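Local atomic coordinates of capsular polysaccharide biosynthesis protein (Vibrio cholerae, PDB entry 1XPJ), a protein that is of unknown function but is probably a haloacid dehalogenase-like (HAD) hydrolase, perhaps linked to capsular polysaccharide biosynthesis. Residues V6-T11 and I45-N50; L27-Q32 and S105-M110. One frame throughout, in Å; residues are numbered along the deposited sequence. Where two conformers were deposited one is given.

Contact 1: residues V6-T11 and I45-N50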
loop_
_atom_site.group_PDB
_atom_site.type_symbol
_atom_site.label_atom_id
_atom_site.label_comp_id
_atom_site.label_asym_id
_atom_site.label_seq_id
_atom_site.Cartn_x
_atom_site.Cartn_y
_atom_site.Cartn_z
ATOM N N VAL A 6 -7.652 10.828 -10.717
ATOM C CA VAL A 6 -6.974 11.641 -11.720
ATOM C C VAL A 6 -5.465 11.452 -11.687
ATOM O O VAL A 6 -4.812 11.697 -10.652
ATOM C CB VAL A 6 -7.252 13.147 -11.499
ATOM C CG1 VAL A 6 -6.752 13.967 -12.690
ATOM C CG2 VAL A 6 -8.749 13.390 -11.216
ATOM N N ASP A 7 -4.918 11.032 -12.821
ATOM C CA ASP A 7 -3.478 10.921 -13.008
ATOM C C ASP A 7 -2.875 12.340 -12.971
ATOM O O ASP A 7 -3.602 13.336 -13.114
ATOM C CB ASP A 7 -3.225 10.242 -14.351
ATOM C CG ASP A 7 -1.774 9.861 -14.572
ATOM O OD1 ASP A 7 -1.091 9.415 -13.633
ATOM O OD2 ASP A 7 -1.230 9.958 -15.696
ATOM N N LEU A 8 -1.561 12.450 -12.769
ATOM C CA LEU A 8 -0.971 13.771 -12.615
ATOM C C LEU A 8 -0.214 14.196 -13.871
ATOM O O LEU A 8 -0.635 15.145 -14.530
ATOM C CB LEU A 8 -0.086 13.811 -11.363
ATOM C CG LEU A 8 0.801 15.009 -11.022
ATOM C CD1 LEU A 8 0.002 16.297 -10.856
ATOM C CD2 LEU A 8 1.549 14.677 -9.731
ATOM N N ASP A 9 0.883 13.496 -14.189
ATOM C CA ASP A 9 1.740 13.828 -15.319
ATOM C C ASP A 9 1.095 13.465 -16.658
ATOM O O ASP A 9 0.813 12.296 -16.926
ATOM C CB ASP A 9 3.104 13.123 -15.189
ATOM C CG ASP A 9 3.871 13.538 -13.933
ATOM O OD1 ASP A 9 4.158 14.734 -13.769
ATOM O OD2 ASP A 9 4.233 12.740 -13.050
ATOM N N GLY A 10 0.873 14.467 -17.500
ATOM C CA GLY A 10 0.245 14.253 -18.789
ATOM C C GLY A 10 -1.258 14.478 -18.769
ATOM O O GLY A 10 -1.872 14.626 -19.824
ATOM N N THR A 11 -1.846 14.496 -17.573
ATOM C CA THR A 11 -3.283 14.711 -17.422
ATOM C C THR A 11 -3.517 16.100 -16.880
ATOM O O THR A 11 -4.265 16.876 -17.467
ATOM C CB THR A 11 -3.890 13.664 -16.454
ATOM O OG1 THR A 11 -3.938 12.402 -17.115
ATOM C CG2 THR A 11 -5.370 13.955 -16.152
ATOM N N ILE A 45 -5.962 12.675 -6.662
ATOM C CA ILE A 45 -4.791 12.657 -7.507
ATOM C C ILE A 45 -4.032 11.357 -7.191
ATOM O O ILE A 45 -3.696 11.094 -6.038
ATOM C CB ILE A 45 -3.896 13.914 -7.252
ATOM C CG1 ILE A 45 -4.719 15.205 -7.150
ATOM C CG2 ILE A 45 -2.753 14.011 -8.279
ATOM C CD1 ILE A 45 -5.447 15.641 -8.399
ATOM N N SER A 46 -3.794 10.543 -8.214
ATOM C CA SER A 46 -3.170 9.237 -8.064
ATOM C C SER A 46 -2.043 9.217 -9.062
ATOM O O SER A 46 -2.283 9.455 -10.237
ATOM C CB SER A 46 -4.186 8.163 -8.435
ATOM O OG SER A 46 -3.917 6.928 -7.806
ATOM N N THR A 47 -0.817 8.970 -8.633
ATOM C CA THR A 47 0.313 9.121 -9.549
ATOM C C THR A 47 1.414 8.103 -9.325
ATOM O O THR A 47 1.703 7.729 -8.182
ATOM C CB THR A 47 0.899 10.556 -9.466
ATOM O OG1 THR A 47 2.131 10.631 -10.209
ATOM C CG2 THR A 47 1.321 10.885 -8.027
ATOM N N ALA A 48 2.027 7.669 -10.430
ATOM C CA ALA A 48 3.226 6.821 -10.426
ATOM C C ALA A 48 4.547 7.618 -10.387
ATOM O O ALA A 48 5.634 7.027 -10.508
ATOM C CB ALA A 48 3.210 5.889 -11.623
ATOM N N ARG A 49 4.460 8.942 -10.235
ATOM C CA ARG A 49 5.648 9.812 -10.288
ATOM C C ARG A 49 6.756 9.352 -9.354
ATOM O O ARG A 49 6.503 9.090 -8.183
ATOM C CB ARG A 49 5.291 11.265 -9.949
ATOM C CG ARG A 49 6.492 12.206 -10.096
ATOM C CD ARG A 49 6.219 13.643 -9.693
ATOM N NE ARG A 49 5.358 14.351 -10.642
ATOM C CZ ARG A 49 4.936 15.600 -10.477
ATOM N NH1 ARG A 49 5.288 16.289 -9.393
ATOM N NH2 ARG A 49 4.156 16.162 -11.390
ATOM N N ASN A 50 7.971 9.266 -9.891
ATOM C CA ASN A 50 9.158 8.810 -9.169
ATOM C C ASN A 50 9.213 7.320 -8.760
ATOM O O ASN A 50 10.120 6.904 -8.022
ATOM C CB ASN A 50 9.502 9.733 -7.989
ATOM C CG ASN A 50 10.069 11.073 -8.435
ATOM O OD1 ASN A 50 10.482 11.250 -9.586
ATOM N ND2 ASN A 50 10.117 12.015 -7.515
HETATM O O HOH W 1 1.055 7.939 -13.162
HETATM O O HOH W 2 1.566 10.944 -12.864
#
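At the C-terminal ends of two neighbouring parallel strands, 3-6 and 42-47, V6-T11 meets I45-N50. D7, D9 and T11 fit the DxDx(T/V) signature of HAD hydrolases, so the place probably corresponds to the active site of that family. The strands pair where S46 N donates to V6 O (2.9 Å); the donor stands above the carbonyl plane, and I45 CA brings a CA-H to the same oxygen. D7 CA still brings a CA-H to S46 O, and the chains spread apart by D9 and R49. The L8 side chain packs between the two: CB on T47 CB and I45 CG2, and CD2 over one face of the R49 guanidinium, toward its rim. D9 meets R49 at an edge. In the conformer given, of two deposited for R49, the arginine grips the carboxylate side-on, NE to OD2 (3.1 Å, nearly straight at 172°) and NH2 to OD1 (2.8 Å), with the two planes 28° apart; two bonds would hold the carboxylate against rotation. R49 reaches it with CG anti to the backbone N (chi1 -176°) and a bend at chi3. Y20 adds a cation-pi contact to R49, and I69 of helix 66-75 packs on L8, T47 and R49. T47 OG1 accepts from R49 N, closing an ST turn. Two waters also bridge the segments: one takes the N-H of A48 and donates to D7 OD1, while a second takes the N-H of D9, donates to D7 OD1 and D9 OD2, and lies 2.7 Å from T47 OG1.

Contact 2: residues L27-Q32 and S105-M110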
loop_
_atom_site.group_PDB
_atom_site.type_symbol
_atom_site.label_atom_id
_atom_site.label_comp_id
_atom_site.label_asym_id
_atom_site.label_seq_id
_atom_site.Cartn_x
_atom_site.Cartn_y
_atom_site.Cartn_z
ATOM N N LEU A 27 -4.649 23.672 -18.462
ATOM C CA LEU A 27 -5.686 24.552 -17.907
ATOM C C LEU A 27 -7.133 24.120 -18.176
ATOM O O LEU A 27 -7.997 24.245 -17.304
ATOM C CB LEU A 27 -5.482 25.998 -18.373
ATOM C CG LEU A 27 -4.224 26.747 -17.918
ATOM C CD1 LEU A 27 -4.031 28.012 -18.779
ATOM C CD2 LEU A 27 -4.227 27.084 -16.411
ATOM N N ASP A 28 -7.405 23.633 -19.380
ATOM C CA ASP A 28 -8.744 23.133 -19.695
ATOM C C ASP A 28 -9.121 21.927 -18.808
ATOM O O ASP A 28 -10.246 21.849 -18.307
ATOM C CB ASP A 28 -8.882 22.811 -21.190
ATOM C CG ASP A 28 -7.840 21.806 -21.689
ATOM O OD1 ASP A 28 -6.866 21.504 -20.968
ATOM O OD2 ASP A 28 -7.909 21.261 -22.805
ATOM N N VAL A 29 -8.169 21.015 -18.588
ATOM C CA VAL A 29 -8.417 19.818 -17.768
ATOM C C VAL A 29 -8.694 20.196 -16.316
ATOM O O VAL A 29 -9.669 19.719 -15.726
ATOM C CB VAL A 29 -7.251 18.780 -17.835
ATOM C CG1 VAL A 29 -7.419 17.716 -16.766
ATOM C CG2 VAL A 29 -7.150 18.133 -19.231
ATOM N N ILE A 30 -7.837 21.047 -15.749
ATOM C CA ILE A 30 -8.017 21.539 -14.380
ATOM C C ILE A 30 -9.350 22.281 -14.177
ATOM O O ILE A 30 -10.048 22.063 -13.174
ATOM C CB ILE A 30 -6.831 22.435 -13.947
ATOM C CG1 ILE A 30 -5.503 21.668 -14.054
ATOM C CG2 ILE A 30 -7.032 22.934 -12.519
ATOM C CD1 ILE A 30 -4.296 22.522 -13.700
ATOM N N GLU A 31 -9.701 23.149 -15.120
ATOM C CA GLU A 31 -10.978 23.869 -15.065
ATOM C C GLU A 31 -12.165 22.892 -15.037
ATOM O O GLU A 31 -13.152 23.102 -14.312
ATOM C CB GLU A 31 -11.093 24.856 -16.233
ATOM C CG GLU A 31 -12.324 25.769 -16.193
ATOM C CD GLU A 31 -12.362 26.714 -14.985
ATOM O OE1 GLU A 31 -11.289 27.085 -14.459
ATOM O OE2 GLU A 31 -13.477 27.092 -14.561
ATOM N N GLN A 32 -12.051 21.811 -15.804
ATOM C CA GLN A 32 -13.085 20.788 -15.779
ATOM C C GLN A 32 -13.163 20.088 -14.401
ATOM O O GLN A 32 -14.255 19.780 -13.927
ATOM C CB GLN A 32 -12.928 19.807 -16.939
ATOM C CG GLN A 32 -14.153 18.926 -17.169
ATOM C CD GLN A 32 -15.249 19.597 -17.984
ATOM O OE1 GLN A 32 -15.744 20.657 -17.614
ATOM N NE2 GLN A 32 -15.630 18.981 -19.094
ATOM N N SER A 105 -8.243 14.489 -22.845
ATOM C CA SER A 105 -8.889 15.234 -23.935
ATOM C C SER A 105 -10.376 14.924 -24.025
ATOM O O SER A 105 -11.160 15.805 -24.330
ATOM C CB SER A 105 -8.220 14.984 -25.300
ATOM O OG SER A 105 -8.381 13.624 -25.697
ATOM N N GLU A 106 -10.768 13.684 -23.763
ATOM C CA GLU A 106 -12.194 13.357 -23.705
ATOM C C GLU A 106 -12.878 14.044 -22.514
ATOM O O GLU A 106 -13.981 14.556 -22.649
ATOM C CB GLU A 106 -12.416 11.846 -23.624
ATOM C CG GLU A 106 -11.858 11.068 -24.807
ATOM C CD GLU A 106 -11.969 9.564 -24.630
ATOM O OE1 GLU A 106 -11.443 9.037 -23.616
ATOM O OE2 GLU A 106 -12.583 8.914 -25.511
ATOM N N PHE A 107 -12.214 14.051 -21.360
ATOM C CA PHE A 107 -12.740 14.637 -20.130
ATOM C C PHE A 107 -12.977 16.139 -20.261
ATOM O O PHE A 107 -13.910 16.685 -19.668
ATOM C CB PHE A 107 -11.755 14.376 -18.977
ATOM C CG PHE A 107 -12.111 15.068 -17.670
ATOM C CD1 PHE A 107 -13.253 14.708 -16.953
ATOM C CD2 PHE A 107 -11.277 16.062 -17.143
ATOM C CE1 PHE A 107 -13.573 15.335 -15.721
ATOM C CE2 PHE A 107 -11.583 16.686 -15.910
ATOM C CZ PHE A 107 -12.734 16.325 -15.203
ATOM N N ALA A 108 -12.098 16.792 -21.012
ATOM C CA ALA A 108 -12.136 18.239 -21.191
ATOM C C ALA A 108 -13.249 18.660 -22.139
ATOM O O ALA A 108 -13.796 19.750 -21.994
ATOM C CB ALA A 108 -10.786 18.749 -21.709
ATOM N N SER A 109 -13.579 17.800 -23.099
ATOM C CA SER A 109 -14.469 18.185 -24.189
ATOM C C SER A 109 -15.884 17.594 -24.119
ATOM O O SER A 109 -16.742 17.948 -24.922
ATOM C CB SER A 109 -13.824 17.827 -25.528
ATOM O OG SER A 109 -13.722 16.420 -25.647
ATOM N N MET A 110 -16.131 16.699 -23.165
ATOM C CA MET A 110 -17.446 16.071 -23.034
ATOM C C MET A 110 -18.097 16.423 -21.703
ATOM O O MET A 110 -17.395 16.622 -20.712
ATOM C CB MET A 110 -17.353 14.549 -23.131
ATOM C CG MET A 110 -16.816 13.989 -24.452
ATOM S SD MET A 110 -16.478 12.232 -24.267
ATOM C CE MET A 110 -15.469 11.985 -25.725
#
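Q32 lies across the ring of F107, and this pair carries the meeting of helices 27-38 and 104-109. Its CG sits over one face of the ring, 3.7 Å from the centroid, a CH-pi contact; Q32 CB touches F107 CE2 at 3.6 Å. With CG anti to the backbone N (chi1 -166°) and the chain bent at chi2, the glutamine passes over the ring and turns its amide 76° to the ring plane. NE2 then donates to the backbone O of the same phenylalanine (2.9 Å, nearly straight), in the carbonyl plane, so one residue is held both through its ring and through its carbonyl. V29 O comes to the ring edge near CE2, and V29 CG1 packs on CD2. Nearer the start of helix 27-38, V29 CG2 also meets A108 CB. D28 OD2 lies 4.0 Å from A108 CB. The small side chain lets the CA atoms of V29 and A108 come within 5.3 Å. The short helical segments approach to 8.8 Å between axes and cross at 59°. Around the contact, Y36, one turn on in helix 27-38, meets the F107 ring, M110 packs on helix 112-120, and I97 of the second subunit also packs on F107.

Overall arrangement
Contact 1 lies near the middle of the chain, its centre about 4 Å from the chain centre, whereas contact 2 is farther out, at about 12 Å; the two centres are about 15 Å apart. They meet directly where T11 O packs against V29 CG1 (3.3 Å), so helix 27-38 borders the probable HAD signature loop. L12 joins them too, touching V6 and I45 of contact 1 and V29 of contact 2. A tartaric acid, probably from the crystallisation liquor, lies about 4 Å from the R49 side chain and may mark a pocket beside contact 1. Both contacts touch the second subunit, whose I97 packs on V6, T11 and F107.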